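PDB 6YQ4: tannase from Fusobacterium nucleatum subsp. nucleatum ATCC 25586, which acts against gallotannins, probably by hydrolysing their galloyl ester bonds, and provides the bacterium with detoxicant activity toward these polyphenols. Local coordinates for residues A[125-133]-A[367-375]; A[321-329]-A[339-347]. All coordinates share one frame; numbering follows the deposited sequence.

Interaction 1: residues A[125-133]-A[367-375]; sequences KGNYIGKAP and NLFGDKKSD
Asn367, near the end of helix 364-368, meets Lys131 through its carbonyl: Asn367 O accepts a hydrogen bond from Lys131 NZ at 2.5 Å. The amide OD1 of Asn367 adds a weak bond to the same ammonium, while its stronger partner is Arg119. At Leu368 the backbone takes over, since Ala132 N donates to Leu368 O at 3.0 Å and 177°, an almost straight bond. Beside it the methyl group Ala132 CB packs on Leu368 CD1, 3.6 Å away, with the Phe369 ring slightly farther off. Gly370 O lies against the start of the Lys131 chain, whose bend at chi2 (-62°) sends NZ toward the carbonyls of Asn367 and Asp375 and lays CE over one face of the Tyr128 ring, toward its rim. Asp371 opens a type I turn that closes at Ser374; its OD1 accepts from Lys373 N in an Asx turn, and OD2 forms a salt bridge with Lys377. Asp371 O approaches the edge of the Tyr128 ring, 3.3 Å from CD2. The next carbonyl, Lys372 O, receives Tyr128 N at 3.1 Å. Asp375 completes the grip on Lys131: its O accepts from NZ at 2.6 Å, and OD1, 3.3 Å from NZ, forms a salt bridge entered from above the carboxylate plane. Asp375 OD2 pairs with Arg236. The contact joins two loops, one after strand 110-114, the other between strands 202-206 and 435-439, where alpha/beta-hydrolases commonly carry lid insertions.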
ATOM      1  N   LYS A 125      -6.420 -27.815  -9.369  1.00 54.93           N
ATOM      2  CA  LYS A 125      -6.347 -28.091 -10.797  1.00 55.63           C
ATOM      3  C   LYS A 125      -5.330 -27.210 -11.513  1.00 53.84           C
ATOM      4  O   LYS A 125      -5.144 -27.358 -12.725  1.00 45.01           O
ATOM      5  CB  LYS A 125      -7.740 -27.921 -11.423  1.00 54.34           C
ATOM      6  CG  LYS A 125      -8.634 -29.155 -11.280  1.00 63.23           C
ATOM      7  CD  LYS A 125      -8.450 -30.126 -12.434  1.00 73.94           C
ATOM      8  CE  LYS A 125      -8.612 -31.587 -11.970  1.00 80.94           C
ATOM      9  NZ  LYS A 125      -8.311 -32.579 -13.031  1.00 78.56           N
ATOM     10  N   GLY A 126      -4.670 -26.301 -10.788  1.00 49.96           N
ATOM     11  CA  GLY A 126      -3.669 -25.425 -11.365  1.00 48.29           C
ATOM     12  C   GLY A 126      -4.177 -24.090 -11.849  1.00 38.93           C
ATOM     13  O   GLY A 126      -3.365 -23.259 -12.290  1.00 37.81           O
ATOM     14  N   ASN A 127      -5.488 -23.854 -11.794  1.00 43.08           N
ATOM     15  CA  ASN A 127      -6.039 -22.540 -12.112  1.00 38.63           C
ATOM     16  C   ASN A 127      -5.661 -21.509 -11.056  1.00 35.44           C
ATOM     17  O   ASN A 127      -5.670 -21.788  -9.852  1.00 34.98           O
ATOM     18  CB  ASN A 127      -7.555 -22.608 -12.217  1.00 42.91           C
ATOM     19  CG  ASN A 127      -8.013 -23.542 -13.292  1.00 47.62           C
ATOM     20  OD1 ASN A 127      -7.733 -23.330 -14.472  1.00 50.67           O
ATOM     21  ND2 ASN A 127      -8.715 -24.596 -12.897  1.00 51.50           N
ATOM     22  N   TYR A 128      -5.368 -20.300 -11.521  1.00 40.46           N
ATOM     23  CA  TYR A 128      -5.009 -19.194 -10.641  1.00 38.70           C
ATOM     24  C   TYR A 128      -6.229 -18.653  -9.906  1.00 45.45           C
ATOM     25  O   TYR A 128      -7.258 -18.347 -10.522  1.00 50.17           O
ATOM     26  CB  TYR A 128      -4.343 -18.094 -11.454  1.00 36.17           C
ATOM     27  CG  TYR A 128      -3.044 -18.531 -12.092  1.00 31.59           C
ATOM     28  CD1 TYR A 128      -1.971 -18.947 -11.306  1.00 33.97           C
ATOM     29  CD2 TYR A 128      -2.899 -18.559 -13.481  1.00 38.52           C
ATOM     30  CE1 TYR A 128      -0.767 -19.372 -11.883  1.00 35.03           C
ATOM     31  CE2 TYR A 128      -1.705 -18.963 -14.077  1.00 35.84           C
ATOM     32  CZ  TYR A 128      -0.643 -19.375 -13.267  1.00 36.58           C
ATOM     33  OH  TYR A 128       0.547 -19.758 -13.818  1.00 33.61           O
ATOM     34  N   ILE A 129      -6.096 -18.517  -8.587  1.00 43.77           N
ATOM     35  CA  ILE A 129      -7.177 -18.110  -7.700  1.00 36.23           C
ATOM     36  C   ILE A 129      -6.844 -16.858  -6.907  1.00 40.49           C
ATOM     37  O   ILE A 129      -7.627 -16.461  -6.035  1.00 27.80           O
ATOM     38  CB  ILE A 129      -7.556 -19.254  -6.740  1.00 33.69           C
ATOM     39  CG1 ILE A 129      -6.341 -19.627  -5.894  1.00 30.49           C
ATOM     40  CG2 ILE A 129      -8.063 -20.447  -7.517  1.00 33.12           C
ATOM     41  CD1 ILE A 129      -6.640 -20.559  -4.765  1.00 31.27           C
ATOM     42  N   GLY A 130      -5.706 -16.224  -7.174  1.00 35.59           N
ATOM     43  CA  GLY A 130      -5.314 -15.060  -6.404  1.00 31.38           C
ATOM     44  C   GLY A 130      -4.849 -13.903  -7.261  1.00 33.47           C
ATOM     45  O   GLY A 130      -4.123 -13.017  -6.795  1.00 30.33           O
ATOM     46  N   LYS A 131      -5.240 -13.920  -8.530  1.00 32.04           N
ATOM     47  CA  LYS A 131      -5.062 -12.755  -9.365  1.00 24.88           C
ATOM     48  C   LYS A 131      -6.104 -11.708  -8.999  1.00 32.30           C
ATOM     49  O   LYS A 131      -7.115 -11.997  -8.349  1.00 31.55           O
ATOM     50  CB  LYS A 131      -5.179 -13.113 -10.845  1.00 26.09           C
ATOM     51  CG  LYS A 131      -4.353 -14.307 -11.278  1.00 31.47           C
ATOM     52  CD  LYS A 131      -2.881 -14.044 -11.058  1.00 27.35           C
ATOM     53  CE  LYS A 131      -2.060 -14.811 -12.067  1.00 27.43           C
ATOM     54  NZ  LYS A 131      -0.641 -14.403 -12.022  1.00 33.43           N
ATOM     55  N   ALA A 132      -5.844 -10.484  -9.437  1.00 32.44           N
ATOM     56  CA  ALA A 132      -6.722  -9.360  -9.140  1.00 29.59           C
ATOM     57  C   ALA A 132      -8.164  -9.705  -9.509  1.00 32.24           C
ATOM     58  O   ALA A 132      -8.410 -10.275 -10.575  1.00 32.09           O
ATOM     59  CB  ALA A 132      -6.252  -8.129  -9.913  1.00 23.17           C
ATOM     60  N   PRO A 133      -9.148  -9.361  -8.676  1.00 40.19           N
ATOM     61  CA  PRO A 133      -9.120  -8.569  -7.440  1.00 33.93           C
ATOM     62  C   PRO A 133      -9.215  -9.379  -6.132  1.00 34.20           C
ATOM     63  O   PRO A 133      -9.760  -8.870  -5.163  1.00 36.92           O
ATOM     64  CB  PRO A 133     -10.352  -7.689  -7.613  1.00 23.27           C
ATOM     65  CG  PRO A 133     -11.347  -8.647  -8.314  1.00 24.81           C
ATOM     66  CD  PRO A 133     -10.526  -9.564  -9.167  1.00 34.94           C
ATOM     67  N   ASN A 367       2.046  -9.848 -13.274  1.00 34.01           N
ATOM     68  CA  ASN A 367       1.583 -11.107 -12.711  1.00 25.20           C
ATOM     69  C   ASN A 367       0.290 -10.937 -11.917  1.00 30.34           C
ATOM     70  O   ASN A 367      -0.522 -11.868 -11.885  1.00 25.47           O
ATOM     71  CB  ASN A 367       2.682 -11.703 -11.837  1.00 25.18           C
ATOM     72  CG  ASN A 367       2.400 -13.119 -11.447  1.00 26.22           C
ATOM     73  OD1 ASN A 367       1.854 -13.372 -10.388  1.00 26.62           O
ATOM     74  ND2 ASN A 367       2.736 -14.054 -12.321  1.00 27.68           N
ATOM     75  N   LEU A 368       0.078  -9.767 -11.274  1.00 23.33           N
ATOM     76  CA  LEU A 368      -1.179  -9.521 -10.551  1.00 22.90           C
ATOM     77  C   LEU A 368      -2.380  -9.512 -11.493  1.00 24.86           C
ATOM     78  O   LEU A 368      -3.467  -9.960 -11.104  1.00 25.44           O
ATOM     79  CB  LEU A 368      -1.116  -8.195  -9.766  1.00 21.55           C
ATOM     80  CG  LEU A 368      -2.411  -7.492  -9.271  1.00 23.15           C
ATOM     81  CD1 LEU A 368      -3.079  -8.302  -8.177  1.00 21.30           C
ATOM     82  CD2 LEU A 368      -2.176  -6.005  -8.790  1.00 19.96           C
ATOM     83  N   PHE A 369      -2.201  -9.045 -12.731  1.00 24.02           N
ATOM     84  CA  PHE A 369      -3.290  -8.886 -13.687  1.00 24.82           C
ATOM     85  C   PHE A 369      -3.435 -10.066 -14.645  1.00 36.62           C
ATOM     86  O   PHE A 369      -4.157  -9.952 -15.638  1.00 43.77           O
ATOM     87  CB  PHE A 369      -3.120  -7.580 -14.480  1.00 24.77           C
ATOM     88  CG  PHE A 369      -3.470  -6.342 -13.676  1.00 23.16           C
ATOM     89  CD1 PHE A 369      -4.742  -6.174 -13.166  1.00 23.13           C
ATOM     90  CD2 PHE A 369      -2.512  -5.396 -13.383  1.00 22.17           C
ATOM     91  CE1 PHE A 369      -5.057  -5.085 -12.404  1.00 22.14           C
ATOM     92  CE2 PHE A 369      -2.821  -4.278 -12.642  1.00 27.75           C
ATOM     93  CZ  PHE A 369      -4.097  -4.124 -12.141  1.00 25.41           C
ATOM     94  N   GLY A 370      -2.787 -11.195 -14.373  1.00 27.03           N
ATOM     95  CA  GLY A 370      -3.228 -12.430 -15.001  1.00 31.28           C
ATOM     96  C   GLY A 370      -4.640 -12.795 -14.569  1.00 32.77           C
ATOM     97  O   GLY A 370      -5.257 -12.048 -13.798  1.00 38.96           O
ATOM     98  N   ASP A 371      -5.177 -13.904 -15.062  1.00 30.85           N
ATOM     99  CA  ASP A 371      -6.481 -14.380 -14.613  1.00 36.75           C
ATOM    100  C   ASP A 371      -6.408 -15.898 -14.441  1.00 38.90           C
ATOM    101  O   ASP A 371      -5.320 -16.486 -14.383  1.00 39.35           O
ATOM    102  CB  ASP A 371      -7.589 -13.900 -15.573  1.00 46.21           C
ATOM    103  CG  ASP A 371      -7.431 -14.439 -16.996  1.00 53.71           C
ATOM    104  OD1 ASP A 371      -6.630 -15.372 -17.206  1.00 54.28           O
ATOM    105  OD2 ASP A 371      -8.117 -13.924 -17.918  1.00 49.71           O
ATOM    106  N   LYS A 372      -7.578 -16.549 -14.361  1.00 44.19           N
ATOM    107  CA  LYS A 372      -7.642 -17.967 -13.995  1.00 51.34           C
ATOM    108  C   LYS A 372      -6.759 -18.822 -14.883  1.00 48.91           C
ATOM    109  O   LYS A 372      -6.258 -19.862 -14.445  1.00 50.61           O
ATOM    110  CB  LYS A 372      -9.090 -18.476 -14.056  1.00 60.05           C
ATOM    111  CG  LYS A 372     -10.102 -17.576 -13.317  1.00 73.20           C
ATOM    112  CD  LYS A 372     -11.483 -18.238 -13.191  1.00 78.89           C
ATOM    113  CE  LYS A 372     -12.375 -17.531 -12.156  1.00 74.68           C
ATOM    114  NZ  LYS A 372     -13.632 -18.303 -11.874  1.00 72.16           N
ATOM    115  N   LYS A 373      -6.533 -18.382 -16.119  1.00 46.37           N
ATOM    116  CA  LYS A 373      -5.805 -19.162 -17.094  1.00 38.97           C
ATOM    117  C   LYS A 373      -4.617 -18.432 -17.700  1.00 38.18           C
ATOM    118  O   LYS A 373      -3.988 -18.943 -18.636  1.00 51.31           O
ATOM    119  CB  LYS A 373      -6.736 -19.614 -18.207  1.00 51.40           C
ATOM    120  CG  LYS A 373      -6.131 -20.864 -18.828  1.00 60.96           C
ATOM    121  CD  LYS A 373      -7.215 -21.535 -19.590  1.00 67.56           C
ATOM    122  CE  LYS A 373      -7.022 -21.491 -21.081  1.00 73.09           C
ATOM    123  NZ  LYS A 373      -8.436 -21.425 -21.430  1.00 74.73           N
ATOM    124  N   SER A 374      -4.276 -17.264 -17.194  1.00 36.13           N
ATOM    125  CA  SER A 374      -3.193 -16.476 -17.760  1.00 41.72           C
ATOM    126  C   SER A 374      -2.346 -16.019 -16.595  1.00 33.57           C
ATOM    127  O   SER A 374      -2.889 -15.494 -15.625  1.00 32.26           O
ATOM    128  CB  SER A 374      -3.721 -15.258 -18.541  1.00 45.58           C
ATOM    129  OG  SER A 374      -4.183 -15.608 -19.835  1.00 55.76           O
ATOM    130  N   ASP A 375      -1.030 -16.216 -16.681  1.00 37.79           N
ATOM    131  CA  ASP A 375      -0.183 -15.887 -15.542  1.00 35.11           C
ATOM    132  C   ASP A 375       0.129 -14.386 -15.456  1.00 37.76           C
ATOM    133  O   ASP A 375       0.331 -13.871 -14.350  1.00 36.50           O
ATOM    134  CB  ASP A 375       1.111 -16.698 -15.600  1.00 40.32           C
ATOM    135  CG  ASP A 375       1.879 -16.661 -14.296  1.00 40.72           C
ATOM    136  OD1 ASP A 375       1.238 -16.809 -13.243  1.00 37.85           O
ATOM    137  OD2 ASP A 375       3.111 -16.459 -14.322  1.00 40.47           O
TER
HETATM  138  O   HOH W   1      -7.770 -10.786 -12.902  1.00 36.73           O

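Interaction 2: residues A[321-329]-A[339-347]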
ATOM      1  N   ILE A 321      22.067  15.614   5.585  1.00 42.80           N
ATOM      2  CA  ILE A 321      21.535  15.880   4.254  1.00 41.88           C
ATOM      3  C   ILE A 321      22.636  15.989   3.221  1.00 40.83           C
ATOM      4  O   ILE A 321      22.337  16.008   2.017  1.00 40.97           O
ATOM      5  CB  ILE A 321      20.646  17.145   4.230  1.00 43.89           C
ATOM      6  CG1 ILE A 321      21.488  18.415   4.401  1.00 45.29           C
ATOM      7  CG2 ILE A 321      19.545  17.067   5.291  1.00 36.12           C
ATOM      8  CD1 ILE A 321      20.716  19.680   4.116  1.00 36.70           C
ATOM      9  N   SER A 322      23.896  16.029   3.660  1.00 48.26           N
ATOM     10  CA  SER A 322      25.125  16.166   2.880  1.00 50.12           C
ATOM     11  C   SER A 322      25.055  15.684   1.429  1.00 55.82           C
ATOM     12  O   SER A 322      25.223  16.479   0.495  1.00 60.85           O
ATOM     13  CB  SER A 322      26.240  15.429   3.631  1.00 43.82           C
ATOM     14  OG  SER A 322      27.198  14.873   2.759  1.00 47.92           O
ATOM     15  N   GLN A 323      24.811  14.387   1.231  1.00 51.49           N
ATOM     16  CA  GLN A 323      24.753  13.809  -0.106  1.00 49.34           C
ATOM     17  C   GLN A 323      23.820  14.547  -1.054  1.00 44.47           C
ATOM     18  O   GLN A 323      23.986  14.433  -2.268  1.00 51.37           O
ATOM     19  CB  GLN A 323      24.313  12.348  -0.012  1.00 58.98           C
ATOM     20  CG  GLN A 323      24.765  11.664   1.268  1.00 69.45           C
ATOM     21  CD  GLN A 323      23.940  10.431   1.601  1.00 77.18           C
ATOM     22  OE1 GLN A 323      23.319   9.827   0.721  1.00 80.91           O
ATOM     23  NE2 GLN A 323      23.929  10.053   2.878  1.00 76.11           N
ATOM     24  N   PHE A 324      22.851  15.308  -0.550  1.00 46.43           N
ATOM     25  CA  PHE A 324      21.841  15.920  -1.403  1.00 41.24           C
ATOM     26  C   PHE A 324      21.881  17.441  -1.427  1.00 44.65           C
ATOM     27  O   PHE A 324      21.036  18.052  -2.093  1.00 42.35           O
ATOM     28  CB  PHE A 324      20.450  15.442  -0.974  1.00 36.83           C
ATOM     29  CG  PHE A 324      20.243  13.969  -1.182  1.00 36.68           C
ATOM     30  CD1 PHE A 324      20.712  13.047  -0.248  1.00 38.91           C
ATOM     31  CD2 PHE A 324      19.606  13.497  -2.325  1.00 34.97           C
ATOM     32  CE1 PHE A 324      20.535  11.672  -0.443  1.00 33.22           C
ATOM     33  CE2 PHE A 324      19.423  12.132  -2.528  1.00 38.52           C
ATOM     34  CZ  PHE A 324      19.896  11.220  -1.584  1.00 34.11           C
ATOM     35  N   LYS A 325      22.854  18.068  -0.759  1.00 44.17           N
ATOM     36  CA  LYS A 325      22.922  19.526  -0.730  1.00 45.07           C
ATOM     37  C   LYS A 325      23.076  20.155  -2.118  1.00 43.71           C
ATOM     38  O   LYS A 325      22.693  21.311  -2.301  1.00 48.31           O
ATOM     39  CB  LYS A 325      24.072  19.976   0.170  1.00 48.87           C
ATOM     40  CG  LYS A 325      24.063  19.340   1.560  1.00 55.15           C
ATOM     41  CD  LYS A 325      25.277  19.774   2.405  1.00 61.79           C
ATOM     42  CE  LYS A 325      24.875  20.280   3.806  1.00 58.58           C
ATOM     43  NZ  LYS A 325      26.007  20.899   4.572  1.00 54.70           N
ATOM     44  N   LYS A 326      23.598  19.433  -3.111  1.00 45.29           N
ATOM     45  CA  LYS A 326      23.768  20.043  -4.431  1.00 43.75           C
ATOM     46  C   LYS A 326      22.435  20.408  -5.088  1.00 41.22           C
ATOM     47  O   LYS A 326      22.408  21.265  -5.979  1.00 41.86           O
ATOM     48  CB  LYS A 326      24.580  19.116  -5.345  1.00 45.62           C
ATOM     49  CG  LYS A 326      23.801  17.944  -5.940  1.00 44.13           C
ATOM     50  CD  LYS A 326      24.697  16.990  -6.749  1.00 42.89           C
ATOM     51  CE  LYS A 326      25.499  17.716  -7.819  1.00 47.04           C
ATOM     52  NZ  LYS A 326      26.256  16.798  -8.730  1.00 50.55           N
ATOM     53  N   ALA A 327      21.335  19.802  -4.665  1.00 34.49           N
ATOM     54  CA  ALA A 327      20.015  20.161  -5.163  1.00 35.44           C
ATOM     55  C   ALA A 327      19.307  21.206  -4.299  1.00 40.04           C
ATOM     56  O   ALA A 327      18.168  21.584  -4.610  1.00 41.98           O
ATOM     57  CB  ALA A 327      19.136  18.901  -5.265  1.00 34.41           C
ATOM     58  N   PHE A 328      19.940  21.679  -3.226  1.00 35.98           N
ATOM     59  CA  PHE A 328      19.265  22.471  -2.208  1.00 39.60           C
ATOM     60  C   PHE A 328      19.756  23.914  -2.226  1.00 43.78           C
ATOM     61  O   PHE A 328      20.952  24.175  -2.415  1.00 43.08           O
ATOM     62  CB  PHE A 328      19.505  21.882  -0.814  1.00 38.66           C
ATOM     63  CG  PHE A 328      18.819  20.570  -0.578  1.00 40.47           C
ATOM     64  CD1 PHE A 328      17.859  20.098  -1.458  1.00 39.83           C
ATOM     65  CD2 PHE A 328      19.128  19.811   0.536  1.00 43.39           C
ATOM     66  CE1 PHE A 328      17.218  18.892  -1.233  1.00 36.97           C
ATOM     67  CE2 PHE A 328      18.494  18.590   0.764  1.00 44.78           C
ATOM     68  CZ  PHE A 328      17.537  18.135  -0.121  1.00 38.82           C
ATOM     69  N   THR A 329      18.835  24.848  -2.013  1.00 40.88           N
ATOM     70  CA  THR A 329      19.194  26.217  -1.652  1.00 41.90           C
ATOM     71  C   THR A 329      19.062  26.351  -0.142  1.00 43.68           C
ATOM     72  O   THR A 329      17.951  26.275   0.402  1.00 41.96           O
ATOM     73  CB  THR A 329      18.330  27.260  -2.349  1.00 40.09           C
ATOM     74  OG1 THR A 329      18.413  27.089  -3.766  1.00 43.61           O
ATOM     75  CG2 THR A 329      18.849  28.650  -1.996  1.00 39.86           C
ATOM     76  N   ASN A 339      15.766  21.993  -6.067  1.00 29.96           N
ATOM     77  CA  ASN A 339      15.700  21.766  -7.511  1.00 29.04           C
ATOM     78  C   ASN A 339      15.379  20.288  -7.725  1.00 43.30           C
ATOM     79  O   ASN A 339      16.267  19.429  -7.719  1.00 35.79           O
ATOM     80  CB  ASN A 339      16.998  22.184  -8.187  1.00 30.43           C
ATOM     81  CG  ASN A 339      16.930  22.054  -9.699  1.00 45.21           C
ATOM     82  OD1 ASN A 339      16.118  21.286 -10.226  1.00 48.02           O
ATOM     83  ND2 ASN A 339      17.783  22.802 -10.409  1.00 39.45           N
ATOM     84  N   LEU A 340      14.085  19.991  -7.926  1.00 42.75           N
ATOM     85  CA  LEU A 340      13.625  18.602  -7.908  1.00 41.94           C
ATOM     86  C   LEU A 340      14.336  17.743  -8.953  1.00 42.54           C
ATOM     87  O   LEU A 340      14.661  16.580  -8.685  1.00 45.80           O
ATOM     88  CB  LEU A 340      12.116  18.529  -8.118  1.00 34.12           C
ATOM     89  CG  LEU A 340      11.589  17.104  -7.911  1.00 36.15           C
ATOM     90  CD1 LEU A 340      11.498  16.726  -6.407  1.00 24.30           C
ATOM     91  CD2 LEU A 340      10.257  16.883  -8.640  1.00 41.60           C
ATOM     92  N   ASP A 341      14.587  18.294 -10.142  1.00 41.06           N
ATOM     93  CA  ASP A 341      15.297  17.537 -11.173  1.00 43.79           C
ATOM     94  C   ASP A 341      16.647  17.055 -10.658  1.00 52.84           C
ATOM     95  O   ASP A 341      16.962  15.861 -10.722  1.00 63.13           O
ATOM     96  CB  ASP A 341      15.487  18.395 -12.426  1.00 42.45           C
ATOM     97  CG  ASP A 341      14.220  18.512 -13.264  1.00 52.98           C
ATOM     98  OD1 ASP A 341      13.201  17.837 -12.945  1.00 51.98           O
ATOM     99  OD2 ASP A 341      14.254  19.296 -14.241  1.00 62.27           O
ATOM    100  N   VAL A 342      17.460  17.979 -10.138  1.00 44.39           N
ATOM    101  CA  VAL A 342      18.763  17.606  -9.597  1.00 41.84           C
ATOM    102  C   VAL A 342      18.603  16.563  -8.496  1.00 41.22           C
ATOM    103  O   VAL A 342      19.384  15.603  -8.410  1.00 38.34           O
ATOM    104  CB  VAL A 342      19.507  18.857  -9.090  1.00 40.44           C
ATOM    105  CG1 VAL A 342      20.878  18.474  -8.508  1.00 31.99           C
ATOM    106  CG2 VAL A 342      19.644  19.891 -10.202  1.00 31.03           C
ATOM    107  N   TYR A 343      17.571  16.722  -7.656  1.00 33.81           N
ATOM    108  CA  TYR A 343      17.394  15.834  -6.512  1.00 34.22           C
ATOM    109  C   TYR A 343      17.180  14.390  -6.956  1.00 31.69           C
ATOM    110  O   TYR A 343      17.651  13.455  -6.301  1.00 32.72           O
ATOM    111  CB  TYR A 343      16.214  16.310  -5.647  1.00 29.77           C
ATOM    112  CG  TYR A 343      15.917  15.393  -4.470  1.00 29.45           C
ATOM    113  CD1 TYR A 343      16.670  15.468  -3.297  1.00 28.51           C
ATOM    114  CD2 TYR A 343      14.908  14.430  -4.541  1.00 30.45           C
ATOM    115  CE1 TYR A 343      16.405  14.627  -2.222  1.00 29.34           C
ATOM    116  CE2 TYR A 343      14.645  13.573  -3.473  1.00 22.81           C
ATOM    117  CZ  TYR A 343      15.398  13.678  -2.319  1.00 27.79           C
ATOM    118  OH  TYR A 343      15.126  12.865  -1.233  1.00 28.04           O
ATOM    119  N   THR A 344      16.458  14.189  -8.059  1.00 27.37           N
ATOM    120  CA  THR A 344      16.097  12.848  -8.499  1.00 35.50           C
ATOM    121  C   THR A 344      17.209  12.152  -9.274  1.00 35.37           C
ATOM    122  O   THR A 344      17.110  10.939  -9.500  1.00 31.76           O
ATOM    123  CB  THR A 344      14.826  12.908  -9.350  1.00 34.13           C
ATOM    124  OG1 THR A 344      14.953  13.962 -10.311  1.00 42.32           O
ATOM    125  CG2 THR A 344      13.635  13.199  -8.470  1.00 34.49           C
ATOM    126  N   HIS A 345      18.255  12.880  -9.682  1.00 29.77           N
ATOM    127  CA  HIS A 345      19.370  12.319 -10.425  1.00 36.17           C
ATOM    128  C   HIS A 345      20.545  11.952  -9.530  1.00 35.06           C
ATOM    129  O   HIS A 345      21.654  11.740 -10.030  1.00 35.21           O
ATOM    130  CB  HIS A 345      19.818  13.305 -11.501  1.00 42.37           C
ATOM    131  CG  HIS A 345      18.952  13.287 -12.716  1.00 49.61           C
ATOM    132  ND1 HIS A 345      17.575  13.367 -12.645  1.00 50.20           N
ATOM    133  CD2 HIS A 345      19.258  13.171 -14.028  1.00 50.89           C
ATOM    134  CE1 HIS A 345      17.073  13.310 -13.865  1.00 52.11           C
ATOM    135  NE2 HIS A 345      18.073  13.195 -14.722  1.00 53.02           N
ATOM    136  N   ILE A 346      20.334  11.895  -8.219  1.00 31.61           N
ATOM    137  CA  ILE A 346      21.459  11.825  -7.302  1.00 44.15           C
ATOM    138  C   ILE A 346      21.826  10.361  -7.091  1.00 55.19           C
ATOM    139  O   ILE A 346      22.956   9.950  -7.391  1.00 68.60           O
ATOM    140  CB  ILE A 346      21.147  12.590  -5.998  1.00 46.77           C
ATOM    141  CG1 ILE A 346      21.423  14.089  -6.232  1.00 49.94           C
ATOM    142  CG2 ILE A 346      21.972  12.063  -4.822  1.00 42.33           C
ATOM    143  CD1 ILE A 346      21.365  14.959  -4.991  1.00 50.69           C
ATOM    144  N   GLY A 347      20.891   9.540  -6.636  1.00 47.19           N
ATOM    145  CA  GLY A 347      21.184   8.125  -6.589  1.00 48.61           C
ATOM    146  C   GLY A 347      21.161   7.508  -7.980  1.00 42.64           C
ATOM    147  O   GLY A 347      20.917   8.165  -8.993  1.00 36.19           O
TER
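The rings of Phe324 and Tyr343 meet obliquely: their planes differ by 39° and their centroids lie 5.2 Å apart. The closest atoms are Phe324 CD2 and Tyr343 CE1, at 3.4 Å. Tyr343 CG stands anti to the backbone N (chi1 177°), and this carries the ring from the flank of helix 340-344 over to Phe324. Ile346 applies two branches to the same phenyl group: CG2 lies 3.4 Å from Phe324 CE2, and CD1 comes 3.5 Å from Phe324 CD2. Trp472 meets the Phe324 ring edge-to-face. The CB of Ala327 points toward 339-347, resting 3.7 Å from Val342 CG1 and close to Tyr343 CB. Nearby, the Lys326 stem runs across Val342 at roughly a right angle and passes Ile346 in the opposite sense. One backbone bond fixes the helix start, for Asn339 N, at the N-cap position, donates to Ala327 O at 2.8 Å and 166°. Phe328 CE1 reaches Tyr343 CD1 from the start of strand 328-330. The short hairpin of strands 328-330 and 335-338 connects the two segments, and helix 298-316 lies beside them, touching both Phe328 and Tyr343.

Overall arrangement
From the N terminus the chain first reaches 125-133, between strand 110-114 and helix 134-148, and meets 367-375 much later, so interaction 1 closes a span of 233 intervening residues. Within that span lies interaction 2, a local closure in which 321-329 and 339-347 are separated by nine residues that carry the rest of the hairpin begun at Phe328. The two therefore nest without crossing. Both 321-329 and 339-347, like 367-375, belong to the excursion between sheet strands 202-206 and 435-439; interaction 2 folds part of it on itself, whereas interaction 1 ties its later part to a loop of the main alpha/beta unit. Their centres are 42 Å apart and their nearest atoms about 24 Å.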